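Local structure of amidohydrolase (Thermotoga maritima, 3OOQ) at residues L68-E71 / G72-Y75; H90-A93 / L94-F97; M304-H307 / P308-P311; L312-A315 / T316-A319; R377-D381 / G382-F386. The protein is probably a hydrolase of the TIM-barrel amidohydrolase family and may act as an allantoinase. One frame throughout, in Å; residues are numbered along the deposited sequence.

Contact 1. Residues L68-E71 / G72-Y75; sequences LFEE and GVGY
Glu70 O is the polar hub of this turn, with two waters reaching it from the Gly72-Tyr75 side of a loop that follows barrel strand 54-64. Water 1 lies 2.7 Å from Glu70 O and accepts from Gly74 N, while water 2 donates to Glu70 O at 2.9 Å and to Gly74 O. The chain therefore doubles back through water, without a direct hydrogen bond between its two arms. Gly72 takes the reversal at a positive phi of 75°. Next to the bridge, the extended Glu70 side chain crosses Val73, with Glu70 CD 3.8 Å from Val73 CG1. Glu71 turns its carboxylate elsewhere, to Arg106 and to Arg278 of the second subunit.

At the far end, Phe69 holds CG anti to its own N (chi1 -170°), which brings the ring down to Tyr75. The two planes stand 60° apart, and Phe69 also packs on Pro308. Cutting the side chain back to an alanine here would probably leave Tyr75 and Pro308 without their shared neighbour and open a gap beside water 1. The closest touch is Phe69 CZ, which approaches the edge of the Tyr75 ring near its plane, 3.7 Å from Tyr75 CD2.

Contact 2. Residues H90-A93 / L94-F97; sequences HVKA and LDGF
Lys92 O and Ala93 O carry the tight half of this contact, a short 3-10 turn. Asp95 N donates to Lys92 O at 3.0 Å, and Gly96 N to Ala93 O at 2.9 Å with a straighter N-H...O angle of 159°. In both bonds the donor stands well above the carbonyl plane. A weak Phe97 N to Leu94 O bond, 3.4 Å long, follows as the coil opens out. The apolar residues of the turn, Ala93, Leu94 and Phe97, are buried against strands 112-117 and 125-133 and helix 139-142.

The side chains of Lys92 and Asp95 meet far more loosely. Lys92 CG lies 3.9 Å from Asp95 OD2, a touch of methylene on carboxylate, and the lysine chain then bends at chi3 (61°) and carries its amine off. Lys92 NZ remains 6.1 Å from Asp95 OD1, so the two charges do not pair. Water 3 fills in on this side: it accepts from Lys92 N and donates to Asp95 OD2 at 2.6 Å.

Each charge finds its mate outside the turn, Lys92 in Asp146 of its own chain, Asp95 in Arg180 and Arg238 of the third subunit. With two arginines and a water at its oxygens, the Asp95 carboxylate is likely to stay ionised and to tie this turn to the third subunit.

Contact 3. Residues M304-H307 / P308-P311; sequences MCDH and PVIP
Cys305 begins the contact: its O accepts from Ile310 N at 3.2 Å, and Cys305 CB packs against Ile310 CB at 4.0 Å. The thiol, set beside its own backbone N, leans toward the other arm, with SG 3.8 Å from Pro311 O. Asp306 comes next in a left-handed backbone conformation. Its O takes Val309 N at 3.0 Å, the donor standing above the carbonyl plane, and OD2 brushes Val309 CG2 at 3.7 Å.

His307 then joins Pro308 through a cis peptide, making Asp306-Val309 a type VIa turn. The imidazole holds CG anti to the backbone N (chi1 178°) and folds over the proline: Pro308 CA sits 3.9 Å from the ring centroid, 22° off the normal, a CH-pi contact over the face. Phe277 of the second subunit meets the same ring nearly at right angles. His307 CA also makes a CA-H...O contact with Ile310 O at 3.4 Å, while ND1 bonds to Leu312 N. Exchanging the histidine for a serine would probably strip Pro308 of its ring partner and leave Leu312 N without its acceptor.

Asp306 packs against His63, His65 and His251, a cluster at the barrel mouth consistent with the metal-site region of related amidohydrolases. The loop thus passes beside strand 54-64, which carries His63, as it runs from strand 301-303 to helix 315-321, which Cys305 and Ile310 touch.

Contact 4. Residues L312-A315 / T316-A319; sequences LEFA and TVQA
Thr316 follows directly on Ala315, and its N is tied back to the 3-10 turn by a water. Water 4 accepts from Thr316 N at 3.0 Å and donates to Glu313 O at 2.7 Å. The hydroxyl of Thr316 serves a different purpose, bonding to Arg324 of the second subunit.

Val317 comes next. Its N reaches Phe314 O at 2.9 Å, but the bond is weak, bent to 125°. Their side chains also meet: Val317 and Phe314 lie side by side and point the same way, with Val317 CG2 3.9 Å from Phe314 CD1. CG1 of the valine is anti to its N (chi1 -178°), which places CG2 on the side of the phenylalanine. Tyr325 of the second subunit packs on this phenylalanine.

Gln318 N makes the stronger claim on Phe314 O, at 3.1 Å and nearly along the C=O axis, so that one carbonyl receives two amides. The extended glutamine side chain carries NE2 to water 5 at 2.9 Å, and this water donates to Ala315 O at 2.9 Å. Gln318 OE1 accepts from Leu274 N and Leu275 N, while NE2 also bonds to Met304 O, so the buried amide is fully engaged.

Ala319 N closes the turn on Ala315 O at 3.0 Å, almost straight at 170°. Phe314 is the N-cap residue, right before helix 315-321, and its carbonyl and that of Ala315 start the bonding of the first turn; this helix follows strand 301-303 in the TIM barrel.

Contact 5. Residues R377-D381 / G382-F386; sequences RVYID and GVEVF
Val378 O accepts two successive amides from the opposite strand, Val385 N at 2.8 Å and Phe386 N in a weak bond of 3.4 Å. One residue on the first strand thus faces two on the second, a classic beta bulge that shifts the register by one. Val378 N answers by donating to Phe386 O. The side chains follow: Val378 CB lies 3.9 Å from Phe386 CB, and Val385 CG2 comes 3.8 Å from Ile380 CD1, crossing it at about a right angle. Val378, Ile380 and Val385 all rest on Leu108 of helix 103-108.

The two strands form a beta hairpin whose first strand pairs with strand 361-364. Its tip is a type I' turn from Ile380 to Val383, with Asp381 and Gly382 both at positive phi. Ile380 and Val383 close it as a hydrogen-bonded pair, Ile380 N to Val383 O at 2.8 Å and Val383 N to Ile380 O at 3.0 Å. Asp381 sends its carboxylate out to Arg135 and Lys133.

On the other face Tyr379 and Glu384 form a non-hydrogen-bonded pair. Glu384 CG lies over one face of the tyrosine ring. Arg377, with CG beside its backbone N (chi1 -73°) and the chain extended from there to NE, bonds edge-on through NH1 to Tyr379 OH at 2.8 Å. Glu384 OE1 lies over one face of the guanidinium, the carboxylate and guanidinium planes 2° apart. It is 4.4 Å from Arg377 NH1 with no N-H aimed at it, and Glu384 OE2 makes its salt bridge with Arg387.

The five contacts follow one another along the chain. Contacts 1 and 2 share the long loop between strand 54-64 and helix 103-108, their centres 16 Å apart, and they meet where Leu68 packs on Ala93 and Gly96. Contacts 3 and 4 are consecutive, centres 9 Å apart, and lead from strand 301-303 into helix 315-321. Phe69 against Pro308 brings contact 3 to contact 1, so loops far apart in sequence lie together on the barrel. Contacts 1, 3 and 4 all touch the second subunit, and 1 and 2 the third, so these loops also lie at subunit interfaces. Contact 5, a hairpin 19 to 26 Å from the other centres, touches no other chain.

Contact 1. Residues L68-E71 / G72-Y75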
loop_
_atom_site.group_PDB
_atom_site.type_symbol
_atom_site.label_atom_id
_atom_site.label_comp_id
_atom_site.label_asym_id
_atom_site.label_seq_id
_atom_site.Cartn_x
_atom_site.Cartn_y
_atom_site.Cartn_z
ATOM N N LEU F 68 2.982 4.118 -32.762
ATOM C CA LEU F 68 3.296 3.596 -31.414
ATOM C C LEU F 68 2.252 3.975 -30.365
ATOM O O LEU F 68 1.950 3.191 -29.459
ATOM C CB LEU F 68 4.669 4.088 -30.920
ATOM C CG LEU F 68 5.954 3.546 -31.531
ATOM C CD1 LEU F 68 7.142 4.044 -30.724
ATOM C CD2 LEU F 68 5.947 2.037 -31.494
ATOM N N PHE F 69 1.755 5.199 -30.476
ATOM C CA PHE F 69 0.771 5.747 -29.568
ATOM C C PHE F 69 -0.485 5.929 -30.422
ATOM O O PHE F 69 -0.719 7.004 -30.964
ATOM C CB PHE F 69 1.323 7.080 -29.042
ATOM C CG PHE F 69 0.545 7.691 -27.915
ATOM C CD1 PHE F 69 -0.840 7.579 -27.844
ATOM C CD2 PHE F 69 1.209 8.434 -26.933
ATOM C CE1 PHE F 69 -1.564 8.165 -26.800
ATOM C CE2 PHE F 69 0.497 9.034 -25.891
ATOM C CZ PHE F 69 -0.893 8.896 -25.827
ATOM N N GLU F 70 -1.253 4.857 -30.585
ATOM C CA GLU F 70 -2.398 4.831 -31.519
ATOM C C GLU F 70 -3.368 5.974 -31.221
ATOM O O GLU F 70 -3.610 6.300 -30.046
ATOM C CB GLU F 70 -3.147 3.477 -31.435
ATOM C CG GLU F 70 -4.283 3.321 -32.474
ATOM C CD GLU F 70 -5.144 2.060 -32.325
ATOM O OE1 GLU F 70 -4.863 1.171 -31.488
ATOM O OE2 GLU F 70 -6.130 1.959 -33.080
ATOM N N GLU F 71 -3.911 6.586 -32.268
ATOM C CA GLU F 71 -4.827 7.701 -32.083
ATOM C C GLU F 71 -6.253 7.224 -31.822
ATOM O O GLU F 71 -6.688 6.208 -32.360
ATOM C CB GLU F 71 -4.786 8.674 -33.271
ATOM C CG GLU F 71 -5.665 9.945 -33.066
ATOM C CD GLU F 71 -5.359 11.072 -34.060
ATOM O OE1 GLU F 71 -4.817 10.779 -35.145
ATOM O OE2 GLU F 71 -5.666 12.258 -33.770
ATOM N N GLY F 72 -6.956 7.968 -30.969
ATOM C CA GLY F 72 -8.364 7.749 -30.695
ATOM C C GLY F 72 -8.698 6.551 -29.815
ATOM O O GLY F 72 -9.788 5.995 -29.941
ATOM N N VAL F 73 -7.778 6.154 -28.930
ATOM C CA VAL F 73 -8.021 4.991 -28.053
ATOM C C VAL F 73 -7.677 5.157 -26.556
ATOM O O VAL F 73 -8.141 4.369 -25.730
ATOM C CB VAL F 73 -7.296 3.722 -28.560
ATOM C CG1 VAL F 73 -7.825 3.304 -29.944
ATOM C CG2 VAL F 73 -5.794 3.937 -28.572
ATOM N N GLY F 74 -6.839 6.130 -26.211
ATOM C CA GLY F 74 -6.468 6.329 -24.815
ATOM C C GLY F 74 -4.995 6.062 -24.587
ATOM O O GLY F 74 -4.447 5.094 -25.131
ATOM N N TYR F 75 -4.373 6.920 -23.771
ATOM C CA TYR F 75 -2.961 6.802 -23.372
ATOM C C TYR F 75 -2.576 5.411 -22.873
ATOM O O TYR F 75 -1.434 5.006 -23.029
ATOM C CB TYR F 75 -2.596 7.856 -22.301
ATOM C CG TYR F 75 -1.235 7.628 -21.662
ATOM C CD1 TYR F 75 -1.120 6.993 -20.413
ATOM C CD2 TYR F 75 -0.057 8.018 -22.319
ATOM C CE1 TYR F 75 0.144 6.766 -19.829
ATOM C CE2 TYR F 75 1.211 7.798 -21.746
ATOM C CZ TYR F 75 1.299 7.172 -20.503
ATOM O OH TYR F 75 2.540 6.950 -19.937
HETATM O O HOH W 1 -5.215 7.449 -28.188
HETATM O O HOH W 2 -2.559 5.017 -27.631
#

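Contact 2. Residues H90-A93 / L94-F97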
loop_
_atom_site.group_PDB
_atom_site.type_symbol
_atom_site.label_atom_id
_atom_site.label_comp_id
_atom_site.label_asym_id
_atom_site.label_seq_id
_atom_site.Cartn_x
_atom_site.Cartn_y
_atom_site.Cartn_z
ATOM N N HIS F 90 17.539 -2.991 -26.300
ATOM C CA HIS F 90 17.162 -4.141 -27.121
ATOM C C HIS F 90 15.744 -4.066 -27.700
ATOM O O HIS F 90 15.446 -4.784 -28.649
ATOM C CB HIS F 90 17.294 -5.437 -26.293
ATOM C CG HIS F 90 16.377 -5.479 -25.111
ATOM N ND1 HIS F 90 16.319 -4.462 -24.184
ATOM C CD2 HIS F 90 15.459 -6.397 -24.723
ATOM C CE1 HIS F 90 15.413 -4.751 -23.270
ATOM N NE2 HIS F 90 14.876 -5.921 -23.573
ATOM N N VAL F 91 14.858 -3.252 -27.116
ATOM C CA VAL F 91 13.502 -3.154 -27.652
ATOM C C VAL F 91 13.468 -2.217 -28.866
ATOM O O VAL F 91 14.245 -1.266 -28.946
ATOM C CB VAL F 91 12.406 -2.773 -26.595
ATOM C CG1 VAL F 91 12.465 -3.698 -25.331
ATOM C CG2 VAL F 91 12.461 -1.288 -26.211
ATOM N N LYS F 92 12.573 -2.503 -29.805
ATOM C CA LYS F 92 12.499 -1.756 -31.066
ATOM C C LYS F 92 11.131 -1.100 -31.247
ATOM O O LYS F 92 10.103 -1.745 -31.061
ATOM C CB LYS F 92 12.753 -2.694 -32.261
ATOM C CG LYS F 92 13.879 -3.716 -32.098
ATOM C CD LYS F 92 14.135 -4.531 -33.415
ATOM C CE LYS F 92 14.555 -3.598 -34.574
ATOM N NZ LYS F 92 15.113 -4.316 -35.786
ATOM N N ALA F 93 11.119 0.173 -31.627
ATOM C CA ALA F 93 9.888 0.835 -32.024
ATOM C C ALA F 93 9.158 0.054 -33.121
ATOM O O ALA F 93 7.924 0.012 -33.145
ATOM C CB ALA F 93 10.168 2.240 -32.485
ATOM N N LEU F 94 9.921 -0.577 -34.012
ATOM C CA LEU F 94 9.341 -1.402 -35.077
ATOM C C LEU F 94 8.336 -2.413 -34.531
ATOM O O LEU F 94 7.315 -2.681 -35.159
ATOM C CB LEU F 94 10.440 -2.158 -35.854
ATOM C CG LEU F 94 10.023 -2.864 -37.145
ATOM C CD1 LEU F 94 9.762 -1.816 -38.226
ATOM C CD2 LEU F 94 11.076 -3.891 -37.617
ATOM N N ASP F 95 8.651 -2.980 -33.373
ATOM C CA ASP F 95 7.837 -4.042 -32.789
ATOM C C ASP F 95 6.584 -3.529 -32.064
ATOM O O ASP F 95 5.802 -4.325 -31.541
ATOM C CB ASP F 95 8.680 -4.881 -31.825
ATOM C CG ASP F 95 9.753 -5.703 -32.530
ATOM O OD1 ASP F 95 9.612 -5.994 -33.734
ATOM O OD2 ASP F 95 10.748 -6.062 -31.870
ATOM N N GLY F 96 6.398 -2.213 -32.034
ATOM C CA GLY F 96 5.210 -1.604 -31.440
ATOM C C GLY F 96 4.392 -0.819 -32.455
ATOM O O GLY F 96 3.316 -0.298 -32.129
ATOM N N PHE F 97 4.902 -0.735 -33.685
ATOM C CA PHE F 97 4.309 0.086 -34.745
ATOM C C PHE F 97 3.074 -0.562 -35.400
ATOM O O PHE F 97 3.163 -1.664 -35.930
ATOM C CB PHE F 97 5.372 0.407 -35.811
ATOM C CG PHE F 97 4.848 1.197 -36.982
ATOM C CD1 PHE F 97 4.646 2.574 -36.882
ATOM C CD2 PHE F 97 4.563 0.567 -38.196
ATOM C CE1 PHE F 97 4.136 3.304 -37.955
ATOM C CE2 PHE F 97 4.065 1.301 -39.289
ATOM C CZ PHE F 97 3.851 2.668 -39.164
HETATM O O HOH W 3 11.319 -5.220 -29.461
#

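Contact 3. Residues M304-H307 / P308-P311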
loop_
_atom_site.group_PDB
_atom_site.type_symbol
_atom_site.label_atom_id
_atom_site.label_comp_id
_atom_site.label_asym_id
_atom_site.label_seq_id
_atom_site.Cartn_x
_atom_site.Cartn_y
_atom_site.Cartn_z
HETATM N N MSE F 304 10.622 18.441 -36.011
HETATM C CA MSE F 304 9.688 17.366 -35.653
HETATM C C MSE F 304 8.381 17.908 -35.083
HETATM O O MSE F 304 8.347 19.000 -34.517
HETATM C CB MSE F 304 10.312 16.407 -34.619
HETATM C CG MSE F 304 10.452 17.001 -33.211
HETATM SE SE MSE F 304 10.754 15.631 -31.864
HETATM C CE MSE F 304 12.714 15.799 -31.737
ATOM N N CYS F 305 7.321 17.111 -35.214
ATOM C CA CYS F 305 6.085 17.326 -34.471
ATOM C C CYS F 305 6.145 16.651 -33.105
ATOM O O CYS F 305 5.328 16.952 -32.223
ATOM C CB CYS F 305 4.902 16.750 -35.258
ATOM S SG CYS F 305 4.465 17.758 -36.685
ATOM N N ASP F 306 7.105 15.740 -32.939
ATOM C CA ASP F 306 7.116 14.797 -31.801
ATOM C C ASP F 306 5.739 14.144 -31.636
ATOM O O ASP F 306 5.246 13.962 -30.508
ATOM C CB ASP F 306 7.514 15.502 -30.505
ATOM C CG ASP F 306 7.942 14.530 -29.404
ATOM O OD1 ASP F 306 8.249 13.358 -29.697
ATOM O OD2 ASP F 306 7.983 14.960 -28.241
ATOM N N HIS F 307 5.122 13.783 -32.757
ATOM C CA HIS F 307 3.774 13.201 -32.735
ATOM C C HIS F 307 3.711 12.100 -31.669
ATOM O O HIS F 307 4.567 11.224 -31.679
ATOM C CB HIS F 307 3.431 12.650 -34.122
ATOM C CG HIS F 307 2.089 11.993 -34.202
ATOM N ND1 HIS F 307 1.004 12.593 -34.806
ATOM C CD2 HIS F 307 1.665 10.780 -33.776
ATOM C CE1 HIS F 307 -0.034 11.774 -34.750
ATOM N NE2 HIS F 307 0.342 10.666 -34.132
ATOM N N PRO F 308 2.682 12.105 -30.775
ATOM C CA PRO F 308 1.424 12.862 -30.738
ATOM C C PRO F 308 1.388 14.255 -30.082
ATOM O O PRO F 308 0.317 14.859 -30.024
ATOM C CB PRO F 308 0.489 11.918 -29.975
ATOM C CG PRO F 308 1.403 11.268 -28.973
ATOM C CD PRO F 308 2.657 10.999 -29.791
ATOM N N VAL F 309 2.520 14.776 -29.626
ATOM C CA VAL F 309 2.527 16.089 -28.970
ATOM C C VAL F 309 1.895 17.139 -29.895
ATOM O O VAL F 309 1.046 17.926 -29.454
ATOM C CB VAL F 309 3.938 16.501 -28.490
ATOM C CG1 VAL F 309 3.925 17.932 -27.979
ATOM C CG2 VAL F 309 4.441 15.529 -27.387
ATOM N N ILE F 310 2.308 17.114 -31.165
ATOM C CA ILE F 310 1.628 17.815 -32.256
ATOM C C ILE F 310 1.284 16.771 -33.304
ATOM O O ILE F 310 2.142 15.979 -33.693
ATOM C CB ILE F 310 2.517 18.917 -32.906
ATOM C CG1 ILE F 310 2.976 19.934 -31.844
ATOM C CG2 ILE F 310 1.793 19.614 -34.076
ATOM C CD1 ILE F 310 4.220 20.709 -32.269
ATOM N N PRO F 311 0.019 16.735 -33.754
ATOM C CA PRO F 311 -0.287 15.693 -34.728
ATOM C C PRO F 311 0.552 15.893 -35.995
ATOM O O PRO F 311 0.743 17.015 -36.444
ATOM C CB PRO F 311 -1.777 15.887 -35.015
ATOM C CG PRO F 311 -2.315 16.584 -33.806
ATOM C CD PRO F 311 -1.183 17.456 -33.297
#

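Contact 4. Residues L312-A315 / T316-A319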
loop_
_atom_site.group_PDB
_atom_site.type_symbol
_atom_site.label_atom_id
_atom_site.label_comp_id
_atom_site.label_asym_id
_atom_site.label_seq_id
_atom_site.Cartn_x
_atom_site.Cartn_y
_atom_site.Cartn_z
ATOM N N LEU F 312 1.034 14.788 -36.550
ATOM C CA LEU F 312 1.865 14.799 -37.716
ATOM C C LEU F 312 1.157 15.464 -38.889
ATOM O O LEU F 312 1.790 16.183 -39.677
ATOM C CB LEU F 312 2.277 13.365 -38.050
ATOM C CG LEU F 312 3.478 13.147 -38.957
ATOM C CD1 LEU F 312 4.705 13.927 -38.487
ATOM C CD2 LEU F 312 3.772 11.667 -39.013
ATOM N N GLU F 313 -0.163 15.265 -38.970
ATOM C CA GLU F 313 -0.981 15.888 -40.009
ATOM C C GLU F 313 -0.757 17.386 -40.071
ATOM O O GLU F 313 -1.014 18.008 -41.119
ATOM C CB GLU F 313 -2.477 15.592 -39.814
ATOM C CG GLU F 313 -3.082 16.084 -38.497
ATOM C CD GLU F 313 -4.504 15.573 -38.277
ATOM O OE1 GLU F 313 -5.284 15.563 -39.274
ATOM O OE2 GLU F 313 -4.834 15.189 -37.110
ATOM N N PHE F 314 -0.276 17.961 -38.968
ATOM C CA PHE F 314 -0.113 19.410 -38.871
ATOM C C PHE F 314 1.340 19.905 -38.977
ATOM O O PHE F 314 1.643 21.045 -38.616
ATOM C CB PHE F 314 -0.782 19.943 -37.600
ATOM C CG PHE F 314 -2.283 19.699 -37.544
ATOM C CD1 PHE F 314 -3.099 20.008 -38.632
ATOM C CD2 PHE F 314 -2.874 19.179 -36.388
ATOM C CE1 PHE F 314 -4.491 19.789 -38.579
ATOM C CE2 PHE F 314 -4.265 18.948 -36.317
ATOM C CZ PHE F 314 -5.074 19.253 -37.412
ATOM N N ALA F 315 2.228 19.050 -39.493
ATOM C CA ALA F 315 3.624 19.425 -39.701
ATOM C C ALA F 315 3.771 20.765 -40.449
ATOM O O ALA F 315 4.615 21.602 -40.071
ATOM C CB ALA F 315 4.371 18.316 -40.427
ATOM N N THR F 316 2.966 20.969 -41.500
ATOM C CA THR F 316 3.051 22.219 -42.281
ATOM C C THR F 316 2.535 23.413 -41.512
ATOM O O THR F 316 2.935 24.552 -41.791
ATOM C CB THR F 316 2.332 22.152 -43.658
ATOM O OG1 THR F 316 0.928 21.904 -43.472
ATOM C CG2 THR F 316 2.942 21.048 -44.512
ATOM N N VAL F 317 1.626 23.158 -40.572
ATOM C CA VAL F 317 1.061 24.207 -39.739
ATOM C C VAL F 317 2.132 24.729 -38.778
ATOM O O VAL F 317 2.303 25.951 -38.630
ATOM C CB VAL F 317 -0.197 23.737 -38.942
ATOM C CG1 VAL F 317 -0.779 24.884 -38.127
ATOM C CG2 VAL F 317 -1.267 23.186 -39.870
ATOM N N GLN F 318 2.854 23.805 -38.145
ATOM C CA GLN F 318 3.955 24.169 -37.263
ATOM C C GLN F 318 5.070 24.906 -38.028
ATOM O O GLN F 318 5.532 25.957 -37.588
ATOM C CB GLN F 318 4.544 22.941 -36.569
ATOM C CG GLN F 318 5.707 23.340 -35.657
ATOM C CD GLN F 318 6.296 22.202 -34.864
ATOM O OE1 GLN F 318 6.569 22.368 -33.677
ATOM N NE2 GLN F 318 6.528 21.049 -35.506
ATOM N N ALA F 319 5.492 24.360 -39.165
ATOM C CA ALA F 319 6.545 25.013 -39.963
ATOM C C ALA F 319 6.121 26.417 -40.371
ATOM O O ALA F 319 6.814 27.382 -40.051
ATOM C CB ALA F 319 6.908 24.181 -41.171
HETATM O O HOH W 4 1.017 18.992 -42.676
HETATM O O HOH W 5 6.667 20.564 -38.321
#

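Contact 5. Residues R377-D381 / G382-F386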
loop_
_atom_site.group_PDB
_atom_site.type_symbol
_atom_site.label_atom_id
_atom_site.label_comp_id
_atom_site.label_asym_id
_atom_site.label_seq_id
_atom_site.Cartn_x
_atom_site.Cartn_y
_atom_site.Cartn_z
ATOM N N ARG F 377 -3.164 14.410 -53.668
ATOM C CA ARG F 377 -2.671 13.052 -53.918
ATOM C C ARG F 377 -1.319 12.863 -53.294
ATOM O O ARG F 377 -0.565 13.824 -53.179
ATOM C CB ARG F 377 -2.501 12.784 -55.419
ATOM C CG ARG F 377 -3.781 12.603 -56.195
ATOM C CD ARG F 377 -3.447 12.083 -57.560
ATOM N NE ARG F 377 -4.559 12.196 -58.504
ATOM C CZ ARG F 377 -4.491 11.809 -59.772
ATOM N NH1 ARG F 377 -3.367 11.291 -60.248
ATOM N NH2 ARG F 377 -5.551 11.943 -60.563
ATOM N N VAL F 378 -1.001 11.621 -52.939
ATOM C CA VAL F 378 0.322 11.271 -52.413
ATOM C C VAL F 378 0.767 9.978 -53.068
ATOM O O VAL F 378 -0.005 9.013 -53.138
ATOM C CB VAL F 378 0.333 11.074 -50.865
ATOM C CG1 VAL F 378 1.775 10.761 -50.350
ATOM C CG2 VAL F 378 -0.223 12.304 -50.154
ATOM N N TYR F 379 2.006 9.983 -53.557
ATOM C CA TYR F 379 2.646 8.803 -54.094
ATOM C C TYR F 379 3.814 8.504 -53.187
ATOM O O TYR F 379 4.446 9.425 -52.667
ATOM C CB TYR F 379 3.165 9.065 -55.514
ATOM C CG TYR F 379 2.075 9.378 -56.532
ATOM C CD1 TYR F 379 1.520 10.660 -56.620
ATOM C CD2 TYR F 379 1.608 8.398 -57.410
ATOM C CE1 TYR F 379 0.522 10.958 -57.550
ATOM C CE2 TYR F 379 0.603 8.688 -58.358
ATOM C CZ TYR F 379 0.078 9.971 -58.415
ATOM O OH TYR F 379 -0.890 10.278 -59.331
ATOM N N ILE F 380 4.075 7.218 -52.982
ATOM C CA ILE F 380 5.247 6.743 -52.245
ATOM C C ILE F 380 5.834 5.632 -53.108
ATOM O O ILE F 380 5.105 4.735 -53.530
ATOM C CB ILE F 380 4.862 6.206 -50.839
ATOM C CG1 ILE F 380 4.431 7.374 -49.934
ATOM C CG2 ILE F 380 6.030 5.423 -50.211
ATOM C CD1 ILE F 380 4.020 6.990 -48.507
ATOM N N ASP F 381 7.127 5.702 -53.406
ATOM C CA ASP F 381 7.733 4.777 -54.389
ATOM C C ASP F 381 6.924 4.730 -55.696
ATOM O O ASP F 381 6.755 3.669 -56.306
ATOM C CB ASP F 381 7.868 3.364 -53.799
ATOM C CG ASP F 381 8.697 3.337 -52.540
ATOM O OD1 ASP F 381 9.674 4.118 -52.419
ATOM O OD2 ASP F 381 8.387 2.517 -51.664
ATOM N N GLY F 382 6.421 5.891 -56.104
ATOM C CA GLY F 382 5.716 6.041 -57.369
ATOM C C GLY F 382 4.339 5.398 -57.411
ATOM O O GLY F 382 3.759 5.260 -58.483
ATOM N N VAL F 383 3.826 5.015 -56.242
ATOM C CA VAL F 383 2.522 4.369 -56.105
ATOM C C VAL F 383 1.609 5.304 -55.322
ATOM O O VAL F 383 1.978 5.802 -54.246
ATOM C CB VAL F 383 2.637 2.986 -55.389
ATOM C CG1 VAL F 383 1.254 2.366 -55.146
ATOM C CG2 VAL F 383 3.522 2.024 -56.191
ATOM N N GLU F 384 0.429 5.569 -55.874
ATOM C CA GLU F 384 -0.565 6.399 -55.187
ATOM C C GLU F 384 -1.035 5.686 -53.912
ATOM O O GLU F 384 -1.442 4.524 -53.965
ATOM C CB GLU F 384 -1.750 6.714 -56.109
ATOM C CG GLU F 384 -2.658 7.818 -55.585
ATOM C CD GLU F 384 -3.881 8.046 -56.450
ATOM O OE1 GLU F 384 -3.863 7.720 -57.652
ATOM O OE2 GLU F 384 -4.879 8.567 -55.921
ATOM N N VAL F 385 -0.921 6.371 -52.775
ATOM C CA VAL F 385 -1.348 5.835 -51.467
ATOM C C VAL F 385 -2.413 6.721 -50.814
ATOM O O VAL F 385 -2.966 6.376 -49.763
ATOM C CB VAL F 385 -0.151 5.608 -50.477
ATOM C CG1 VAL F 385 0.737 4.455 -50.950
ATOM C CG2 VAL F 385 0.673 6.894 -50.288
ATOM N N PHE F 386 -2.680 7.871 -51.428
ATOM C CA PHE F 386 -3.723 8.769 -50.957
ATOM C C PHE F 386 -4.314 9.602 -52.108
ATOM O O PHE F 386 -3.587 10.024 -53.017
ATOM C CB PHE F 386 -3.176 9.673 -49.849
ATOM C CG PHE F 386 -4.168 10.680 -49.326
ATOM C CD1 PHE F 386 -4.981 10.376 -48.227
ATOM C CD2 PHE F 386 -4.293 11.933 -49.925
ATOM C CE1 PHE F 386 -5.909 11.315 -47.726
ATOM C CE2 PHE F 386 -5.214 12.868 -49.445
ATOM C CZ PHE F 386 -6.020 12.563 -48.337
#